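Local coordinates for protein beta-phosphoglucomutase (Bacteroides vulgatus, PDB 3DV9) that probably acts as a magnesium-dependent beta-phosphoglucomutase of the haloacid dehalogenase superfamily, interconverting glucose 1-phosphate and glucose 6-phosphate, at residues V26-D31 and H228-F233; T205-T210 and N216-E221. One frame throughout, in Å; residues are numbered along the deposited sequence.

Contact 1: V26-D31 and H228-F233; sequences VLFDMD and HSMPDF. With MG (magnesium ion), chain B; PO4 (phosphate ion), chain C.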
ATOM      1  N   VAL A  26       3.458  -8.696   8.935  1.00 18.02           N
ATOM      2  CA  VAL A  26       3.036  -8.524   7.533  1.00 17.68           C
ATOM      3  C   VAL A  26       2.358  -7.161   7.452  1.00 18.33           C
ATOM      4  O   VAL A  26       1.341  -6.912   8.112  1.00 17.90           O
ATOM      5  CB  VAL A  26       2.104  -9.666   6.995  1.00 17.73           C
ATOM      6  CG1 VAL A  26       1.865  -9.494   5.448  1.00 17.84           C
ATOM      7  CG2 VAL A  26       2.692 -11.062   7.277  1.00 18.06           C
ATOM      8  N   LEU A  27       2.975  -6.276   6.663  1.00 18.00           N
ATOM      9  CA  LEU A  27       2.597  -4.870   6.558  1.00 18.17           C
ATOM     10  C   LEU A  27       1.753  -4.698   5.330  1.00 18.11           C
ATOM     11  O   LEU A  27       2.255  -4.804   4.209  1.00 18.35           O
ATOM     12  CB  LEU A  27       3.860  -3.980   6.424  1.00 18.18           C
ATOM     13  CG  LEU A  27       4.600  -3.684   7.724  1.00 22.29           C
ATOM     14  CD1 LEU A  27       4.494  -4.714   8.807  1.00 20.26           C
ATOM     15  CD2 LEU A  27       6.063  -3.204   7.456  1.00 19.63           C
ATOM     16  N   PHE A  28       0.457  -4.454   5.527  1.00 15.93           N
ATOM     17  CA  PHE A  28      -0.490  -4.325   4.401  1.00 17.20           C
ATOM     18  C   PHE A  28      -0.778  -2.903   4.022  1.00 17.30           C
ATOM     19  O   PHE A  28      -1.248  -2.080   4.845  1.00 16.71           O
ATOM     20  CB  PHE A  28      -1.826  -4.956   4.763  1.00 17.56           C
ATOM     21  CG  PHE A  28      -1.803  -6.436   4.802  1.00 18.72           C
ATOM     22  CD1 PHE A  28      -2.227  -7.159   3.677  1.00 19.68           C
ATOM     23  CD2 PHE A  28      -1.380  -7.118   5.940  1.00 17.97           C
ATOM     24  CE1 PHE A  28      -2.227  -8.568   3.679  1.00 20.02           C
ATOM     25  CE2 PHE A  28      -1.358  -8.539   5.961  1.00 18.14           C
ATOM     26  CZ  PHE A  28      -1.801  -9.254   4.841  1.00 16.46           C
ATOM     27  N   ASP A  29      -0.595  -2.607   2.739  1.00 17.79           N
ATOM     28  CA  ASP A  29      -1.239  -1.418   2.247  1.00 18.01           C
ATOM     29  C   ASP A  29      -2.788  -1.503   2.418  1.00 18.65           C
ATOM     30  O   ASP A  29      -3.361  -2.607   2.477  1.00 17.75           O
ATOM     31  CB  ASP A  29      -0.877  -1.247   0.774  1.00 18.86           C
ATOM     32  CG  ASP A  29      -1.512  -0.062   0.176  1.00 22.47           C
ATOM     33  OD1 ASP A  29      -1.371   1.030   0.776  1.00 24.48           O
ATOM     34  OD2 ASP A  29      -2.180  -0.228  -0.859  1.00 25.21           O
HETATM   35  N   MSE A  30      -3.481  -0.356   2.526  1.00 17.82           N
HETATM   36  CA  MSE A  30      -4.948  -0.426   2.635  1.00 18.38           C
HETATM   37  C   MSE A  30      -5.735  -0.388   1.297  1.00 17.92           C
HETATM   38  O   MSE A  30      -6.417  -1.333   0.915  1.00 19.12           O
HETATM   39  CB  MSE A  30      -5.489   0.656   3.578  1.00 17.79           C
HETATM   40  CG  MSE A  30      -6.985   0.423   3.852  1.00 17.45           C
HETATM   41 SE   MSE A  30      -7.674   1.728   5.091  0.70 21.30          SE
HETATM   42  CE  MSE A  30      -7.583   3.295   3.902  1.00 22.85           C
ATOM     43  N   ASP A  31      -5.659   0.736   0.607  1.00 17.58           N
ATOM     44  CA  ASP A  31      -6.449   0.918  -0.621  1.00 17.71           C
ATOM     45  C   ASP A  31      -5.965   0.012  -1.746  1.00 17.71           C
ATOM     46  O   ASP A  31      -4.809   0.067  -2.137  1.00 18.16           O
ATOM     47  CB  ASP A  31      -6.386   2.374  -1.059  1.00 18.15           C
ATOM     48  CG  ASP A  31      -7.034   3.306  -0.055  1.00 20.01           C
ATOM     49  OD1 ASP A  31      -8.199   3.103   0.313  1.00 19.85           O
ATOM     50  OD2 ASP A  31      -6.343   4.249   0.368  1.00 22.57           O
ATOM     51  N   HIS A 228      -1.421 -12.063  -8.900  1.00 18.51           N
ATOM     52  CA  HIS A 228      -2.346 -11.450  -9.854  1.00 19.87           C
ATOM     53  C   HIS A 228      -3.624 -10.900  -9.198  1.00 18.90           C
ATOM     54  O   HIS A 228      -4.418 -10.234  -9.857  1.00 19.48           O
ATOM     55  CB  HIS A 228      -2.639 -12.481 -10.948  1.00 20.38           C
ATOM     56  CG  HIS A 228      -1.405 -12.834 -11.734  1.00 25.28           C
ATOM     57  ND1 HIS A 228      -0.711 -11.911 -12.485  1.00 27.97           N
ATOM     58  CD2 HIS A 228      -0.685 -13.980 -11.793  1.00 29.27           C
ATOM     59  CE1 HIS A 228       0.346 -12.490 -13.032  1.00 29.79           C
ATOM     60  NE2 HIS A 228       0.383 -13.749 -12.632  1.00 29.73           N
ATOM     61  N   SER A 229      -3.848 -11.243  -7.923  1.00 18.76           N
ATOM     62  CA  SER A 229      -5.076 -10.848  -7.214  1.00 18.09           C
ATOM     63  C   SER A 229      -4.899 -11.169  -5.729  1.00 17.24           C
ATOM     64  O   SER A 229      -4.046 -12.002  -5.362  1.00 16.67           O
ATOM     65  CB  SER A 229      -6.295 -11.657  -7.726  1.00 18.60           C
ATOM     66  OG  SER A 229      -6.190 -13.031  -7.364  1.00 18.16           O
HETATM   67  N   MSE A 230      -5.776 -10.627  -4.902  1.00 16.14           N
HETATM   68  CA  MSE A 230      -5.706 -10.967  -3.470  1.00 17.95           C
HETATM   69  C   MSE A 230      -6.115 -12.440  -3.240  1.00 16.44           C
HETATM   70  O   MSE A 230      -5.552 -13.114  -2.391  1.00 16.46           O
HETATM   71  CB  MSE A 230      -6.492  -9.979  -2.601  1.00 17.88           C
HETATM   72  CG  MSE A 230      -5.795  -8.667  -2.354  1.00 19.44           C
HETATM   73 SE   MSE A 230      -4.099  -8.846  -1.441  0.70 19.26          SE
HETATM   74  CE  MSE A 230      -4.678  -9.091   0.367  1.00 19.92           C
ATOM     75  N   PRO A 231      -7.131 -12.951  -3.976  1.00 16.61           N
ATOM     76  CA  PRO A 231      -7.314 -14.409  -3.822  1.00 16.48           C
ATOM     77  C   PRO A 231      -6.077 -15.272  -4.166  1.00 17.14           C
ATOM     78  O   PRO A 231      -5.820 -16.283  -3.497  1.00 16.35           O
ATOM     79  CB  PRO A 231      -8.470 -14.693  -4.806  1.00 17.26           C
ATOM     80  CG  PRO A 231      -9.307 -13.377  -4.753  1.00 17.46           C
ATOM     81  CD  PRO A 231      -8.216 -12.321  -4.776  1.00 15.71           C
ATOM     82  N   ASP A 232      -5.310 -14.861  -5.174  1.00 16.43           N
ATOM     83  CA  ASP A 232      -4.056 -15.522  -5.587  0.50 17.50           C
ATOM     84  C   ASP A 232      -3.069 -15.497  -4.408  1.00 17.48           C
ATOM     85  O   ASP A 232      -2.478 -16.520  -4.023  1.00 18.37           O
ATOM     86  CB  ASP A 232      -3.502 -14.818  -6.863  0.50 17.53           C
ATOM     87  CG  ASP A 232      -2.365 -15.595  -7.570  0.50 18.54           C
ATOM     88  OD1 ASP A 232      -2.314 -16.835  -7.406  0.50 19.85           O
ATOM     89  OD2 ASP A 232      -1.529 -14.981  -8.331  0.50 17.05           O
ATOM     90  N   PHE A 233      -2.916 -14.311  -3.826  1.00 17.95           N
ATOM     91  CA  PHE A 233      -2.017 -14.131  -2.673  1.00 16.91           C
ATOM     92  C   PHE A 233      -2.460 -15.045  -1.500  1.00 16.85           C
ATOM     93  O   PHE A 233      -1.667 -15.814  -0.954  1.00 17.68           O
ATOM     94  CB  PHE A 233      -1.975 -12.659  -2.271  1.00 16.31           C
ATOM     95  CG  PHE A 233      -1.190 -12.410  -1.031  1.00 17.11           C
ATOM     96  CD1 PHE A 233       0.143 -12.785  -0.954  1.00 20.80           C
ATOM     97  CD2 PHE A 233      -1.827 -11.893   0.098  1.00 21.33           C
ATOM     98  CE1 PHE A 233       0.895 -12.570   0.230  1.00 21.94           C
ATOM     99  CE2 PHE A 233      -1.101 -11.660   1.291  1.00 20.60           C
ATOM    100  CZ  PHE A 233       0.260 -12.033   1.364  1.00 20.60           C
TER
HETATM  101 MG    MG B 301      -2.764   0.895  -2.602  1.00 15.35          MG
HETATM  102  P   PO4 C 302      -2.884   3.417  -0.199  0.60 21.61           P
HETATM  103  O1  PO4 C 302      -3.409   2.675   1.013  0.60 21.89           O
HETATM  104  O2  PO4 C 302      -3.013   2.584  -1.444  0.60 22.69           O
HETATM  105  O3  PO4 C 302      -1.417   3.807   0.005  0.60 23.70           O
HETATM  106  O4  PO4 C 302      -3.631   4.726  -0.420  0.60 19.22           O
HETATM  107  O   HOH W   1      -2.544   2.777  -1.683  0.40 22.55           O
HETATM  108  O   HOH W   2      -0.458   1.548  -2.725  1.00 20.62           O

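Contact 2: T205-T210 and N216-E221; sequences TIAVNT and NVLLNE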
ATOM      1  N   THR A 205       9.197  -7.240  -0.590  1.00 18.46           N
ATOM      2  CA  THR A 205       8.006  -6.531  -1.051  1.00 18.71           C
ATOM      3  C   THR A 205       7.243  -7.368  -2.053  1.00 19.52           C
ATOM      4  O   THR A 205       7.807  -7.785  -3.088  1.00 20.11           O
ATOM      5  CB  THR A 205       8.341  -5.071  -1.563  1.00 18.47           C
ATOM      6  OG1 THR A 205       8.801  -4.280  -0.453  1.00 19.27           O
ATOM      7  CG2 THR A 205       7.082  -4.384  -2.191  1.00 20.18           C
ATOM      8  N   ILE A 206       5.960  -7.608  -1.762  1.00 18.68           N
ATOM      9  CA  ILE A 206       5.103  -8.413  -2.639  1.00 18.49           C
ATOM     10  C   ILE A 206       4.089  -7.503  -3.306  1.00 18.09           C
ATOM     11  O   ILE A 206       3.292  -6.787  -2.638  1.00 18.28           O
ATOM     12  CB  ILE A 206       4.395  -9.567  -1.854  1.00 17.55           C
ATOM     13  CG1 ILE A 206       5.408 -10.580  -1.315  1.00 20.29           C
ATOM     14  CG2 ILE A 206       3.255 -10.231  -2.732  1.00 19.15           C
ATOM     15  CD1 ILE A 206       4.784 -11.457  -0.230  1.00 22.95           C
ATOM     16  N   ALA A 207       4.083  -7.505  -4.645  1.00 16.48           N
ATOM     17  CA  ALA A 207       3.057  -6.777  -5.381  1.00 18.19           C
ATOM     18  C   ALA A 207       1.851  -7.685  -5.634  1.00 17.54           C
ATOM     19  O   ALA A 207       1.990  -8.857  -5.945  1.00 20.07           O
ATOM     20  CB  ALA A 207       3.558  -6.262  -6.739  1.00 17.98           C
ATOM     21  N   VAL A 208       0.677  -7.102  -5.495  1.00 16.68           N
ATOM     22  CA  VAL A 208      -0.572  -7.801  -5.842  1.00 16.86           C
ATOM     23  C   VAL A 208      -1.299  -6.835  -6.755  1.00 18.32           C
ATOM     24  O   VAL A 208      -1.707  -5.724  -6.334  1.00 17.62           O
ATOM     25  CB  VAL A 208      -1.439  -8.102  -4.563  1.00 17.83           C
ATOM     26  CG1 VAL A 208      -2.748  -8.824  -4.953  1.00 19.64           C
ATOM     27  CG2 VAL A 208      -0.655  -8.883  -3.462  1.00 19.16           C
ATOM     28  N   ASN A 209      -1.432  -7.224  -8.019  1.00 18.03           N
ATOM     29  CA  ASN A 209      -1.976  -6.305  -9.023  1.00 17.99           C
ATOM     30  C   ASN A 209      -3.504  -6.339  -9.013  1.00 19.40           C
ATOM     31  O   ASN A 209      -4.099  -7.191  -9.651  1.00 21.89           O
ATOM     32  CB  ASN A 209      -1.416  -6.574 -10.434  1.00 18.71           C
ATOM     33  CG  ASN A 209      -1.722  -5.438 -11.373  1.00 20.38           C
ATOM     34  OD1 ASN A 209      -2.496  -4.546 -11.013  1.00 18.86           O
ATOM     35  ND2 ASN A 209      -1.122  -5.441 -12.558  1.00 19.51           N
ATOM     36  N   THR A 210      -4.140  -5.372  -8.342  1.00 18.45           N
ATOM     37  CA  THR A 210      -5.582  -5.424  -8.210  1.00 18.49           C
ATOM     38  C   THR A 210      -6.218  -4.340  -9.039  1.00 19.17           C
ATOM     39  O   THR A 210      -7.429  -4.095  -8.933  1.00 20.20           O
ATOM     40  CB  THR A 210      -5.992  -5.194  -6.735  1.00 18.48           C
ATOM     41  OG1 THR A 210      -5.555  -3.884  -6.338  1.00 19.49           O
ATOM     42  CG2 THR A 210      -5.372  -6.265  -5.815  1.00 18.08           C
ATOM     43  N   ASN A 216       4.098  -4.964 -15.339  1.00 20.62           N
ATOM     44  CA  ASN A 216       5.456  -4.375 -15.416  1.00 21.17           C
ATOM     45  C   ASN A 216       5.654  -3.098 -14.598  1.00 21.59           C
ATOM     46  O   ASN A 216       6.755  -2.813 -14.121  1.00 21.82           O
ATOM     47  CB  ASN A 216       5.886  -4.173 -16.884  1.00 22.00           C
ATOM     48  CG  ASN A 216       6.091  -5.502 -17.626  1.00 24.32           C
ATOM     49  OD1 ASN A 216       5.990  -6.601 -17.050  1.00 28.35           O
ATOM     50  ND2 ASN A 216       6.355  -5.407 -18.930  1.00 26.96           N
ATOM     51  N   VAL A 217       4.585  -2.343 -14.403  1.00 20.48           N
ATOM     52  CA  VAL A 217       4.621  -1.112 -13.633  1.00 22.71           C
ATOM     53  C   VAL A 217       5.029  -1.404 -12.183  1.00 22.14           C
ATOM     54  O   VAL A 217       5.703  -0.608 -11.539  1.00 21.34           O
ATOM     55  CB  VAL A 217       3.220  -0.426 -13.702  1.00 23.35           C
ATOM     56  CG1 VAL A 217       3.165   0.796 -12.889  1.00 26.54           C
ATOM     57  CG2 VAL A 217       2.885  -0.059 -15.153  1.00 25.16           C
ATOM     58  N   LEU A 218       4.628  -2.579 -11.705  1.00 20.95           N
ATOM     59  CA  LEU A 218       4.926  -3.022 -10.337  1.00 20.61           C
ATOM     60  C   LEU A 218       6.292  -3.705 -10.258  1.00 21.32           C
ATOM     61  O   LEU A 218       7.120  -3.427  -9.357  1.00 21.79           O
ATOM     62  CB  LEU A 218       3.822  -3.973  -9.868  1.00 20.42           C
ATOM     63  CG  LEU A 218       2.437  -3.304  -9.774  1.00 22.13           C
ATOM     64  CD1 LEU A 218       1.361  -4.332  -9.334  1.00 21.33           C
ATOM     65  CD2 LEU A 218       2.380  -2.063  -8.883  1.00 21.99           C
ATOM     66  N   LEU A 219       6.537  -4.626 -11.188  1.00 20.48           N
ATOM     67  CA  LEU A 219       7.807  -5.315 -11.269  1.00 22.36           C
ATOM     68  C   LEU A 219       8.990  -4.346 -11.422  1.00 23.20           C
ATOM     69  O   LEU A 219      10.052  -4.588 -10.850  1.00 22.62           O
ATOM     70  CB  LEU A 219       7.801  -6.286 -12.454  1.00 22.28           C
ATOM     71  CG  LEU A 219       6.768  -7.434 -12.333  1.00 23.36           C
ATOM     72  CD1 LEU A 219       6.674  -8.173 -13.638  1.00 24.44           C
ATOM     73  CD2 LEU A 219       7.195  -8.379 -11.178  1.00 25.33           C
ATOM     74  N   ASN A 220       8.793  -3.262 -12.185  1.00 23.03           N
ATOM     75  CA  ASN A 220       9.877  -2.307 -12.453  1.00 24.59           C
ATOM     76  C   ASN A 220      10.280  -1.475 -11.262  1.00 24.89           C
ATOM     77  O   ASN A 220      11.323  -0.790 -11.301  1.00 24.59           O
ATOM     78  CB  ASN A 220       9.499  -1.374 -13.585  1.00 25.34           C
ATOM     79  CG  ASN A 220       9.596  -2.035 -14.945  1.00 27.56           C
ATOM     80  OD1 ASN A 220      10.206  -3.093 -15.098  1.00 28.80           O
ATOM     81  ND2 ASN A 220       8.983  -1.408 -15.942  1.00 28.25           N
ATOM     82  N   GLU A 221       9.456  -1.512 -10.212  1.00 23.32           N
ATOM     83  CA  GLU A 221       9.777  -0.854  -8.962  1.00 23.46           C
ATOM     84  C   GLU A 221      10.491  -1.794  -7.973  1.00 23.58           C
ATOM     85  O   GLU A 221      10.735  -1.414  -6.815  1.00 24.11           O
ATOM     86  CB  GLU A 221       8.507  -0.225  -8.357  1.00 23.11           C
ATOM     87  CG  GLU A 221       7.909   0.875  -9.235  1.00 24.46           C
ATOM     88  CD  GLU A 221       8.895   1.997  -9.560  1.00 27.43           C
ATOM     89  OE1 GLU A 221       9.819   2.262  -8.749  1.00 28.85           O
ATOM     90  OE2 GLU A 221       8.730   2.603 -10.643  1.00 31.27           O
TER

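Contact 1: V26-D31 and H228-F233
In the hydrophobic core of the Rossmann-like HAD domain, the ring of Phe28 on strand 25-29 meets Met230 and Phe233 from the first turn of helix 230-244. Phe28 CE1 makes the closest approach to both: 4.1 Å to Phe233 CE2 and 4.2 Å to Met230 CE. The methyl reaches the edge of the Phe28 ring near its plane, whereas the two rings meet at a slant. Phe233 gets there with CG anti to the backbone N (chi1 175°), while Met230 folds back at chi2 and chi3 to present its methyl to the strand. Leu117 and Ile120 of helix 113-122 and Ile188 of strand 185-189 also pack on Phe28. Ser229 N-caps the helix: its OG accepts from Asp232 N at 3.0 Å. Just beyond Phe28 the chain supplies the magnesium ligands Asp29 OD2 (2.1 Å from the ion) and, two residues on, the backbone Asp31 O (2.3 Å). Glu65 and Asn190 complete the protein share of this site. A phosphate ion, probably from the crystallisation liquor, lies beside the metal; Asp31 N donates to its O1 at 3.0 Å, and its O2 binds the magnesium ion, apparently in alternation with an overlapping water. An apolar strand of the central sheet leading into metal-binding aspartates is the hallmark of the HAD DxD motif.

Contact 2: T205-T210 and N216-E221
Ala207 of strand 204-208 points its methyl at helix 215-219, where Leu218 receives it: Ala207 CB is 3.9 Å from Leu218 CB, and Leu218 CD1 lies equally near. The small side chain lets the helix come close, with the CA atoms of Ala207 and Leu218 separated by 6.5 Å. Val208 turns its side chain to the other face of the sheet, toward Ile188 and Met230, and meets the leucine through its backbone, Val208 C lying 4.5 Å from Leu218 CD1. At Asn209, past the end of the strand, the side chain again faces the helix. Leu218 is extended at chi2 (178°), which carries CD1 across to the aliphatic base of the asparagine, 3.7 Å from Asn209 CB. The two side chains pass at a slant, and the same methyl is 3.9 Å from Asn209 CG, so the leucine packs against carbon while the amide makes its polar bonds elsewhere. Asn209 OD1 accepts from Gly211 N, an Asx turn, and Asn209 ND2 bonds Leu213 O and Asp215 OD1, which fixes the amide's rotation and ties the loop to the start of the helix. Thr210 turns away, its OG1 bonded to Gly32 O. On the helix side, Asn220 N bonds Asn216 O at 2.8 Å and Glu221 N bonds Leu218 O at 3.1 Å. Leu218 also touches Pro192 of helix 192-200 and Leu226 of strand 225-227, and Ala207 shares the latter neighbour. The short helix is thus the crossover of a beta-alpha-beta unit, laid over the parallel strands 204-208 and 225-227 and flanked by helix 192-200.

In the fold
Both contacts build on the same parallel sheet, their centres 11 Å apart. Strand 185-189 separates strand 25-29 of contact 1 from strand 204-208 of contact 2. Along the chain contact 2 is nested between the two segments of contact 1; helix 230-244 follows strand 225-227 and packs back on the sheet. The contacts meet on that helix's face of the sheet: Val208 CG1 packs 3.5 Å from Met230 N, and Ile206 CD1 lies 4.1 Å from Phe233 CE1. Helix 215-219 covers the opposite face. Together they put one helix on each face of the sheet, near the strand end that carries the magnesium site.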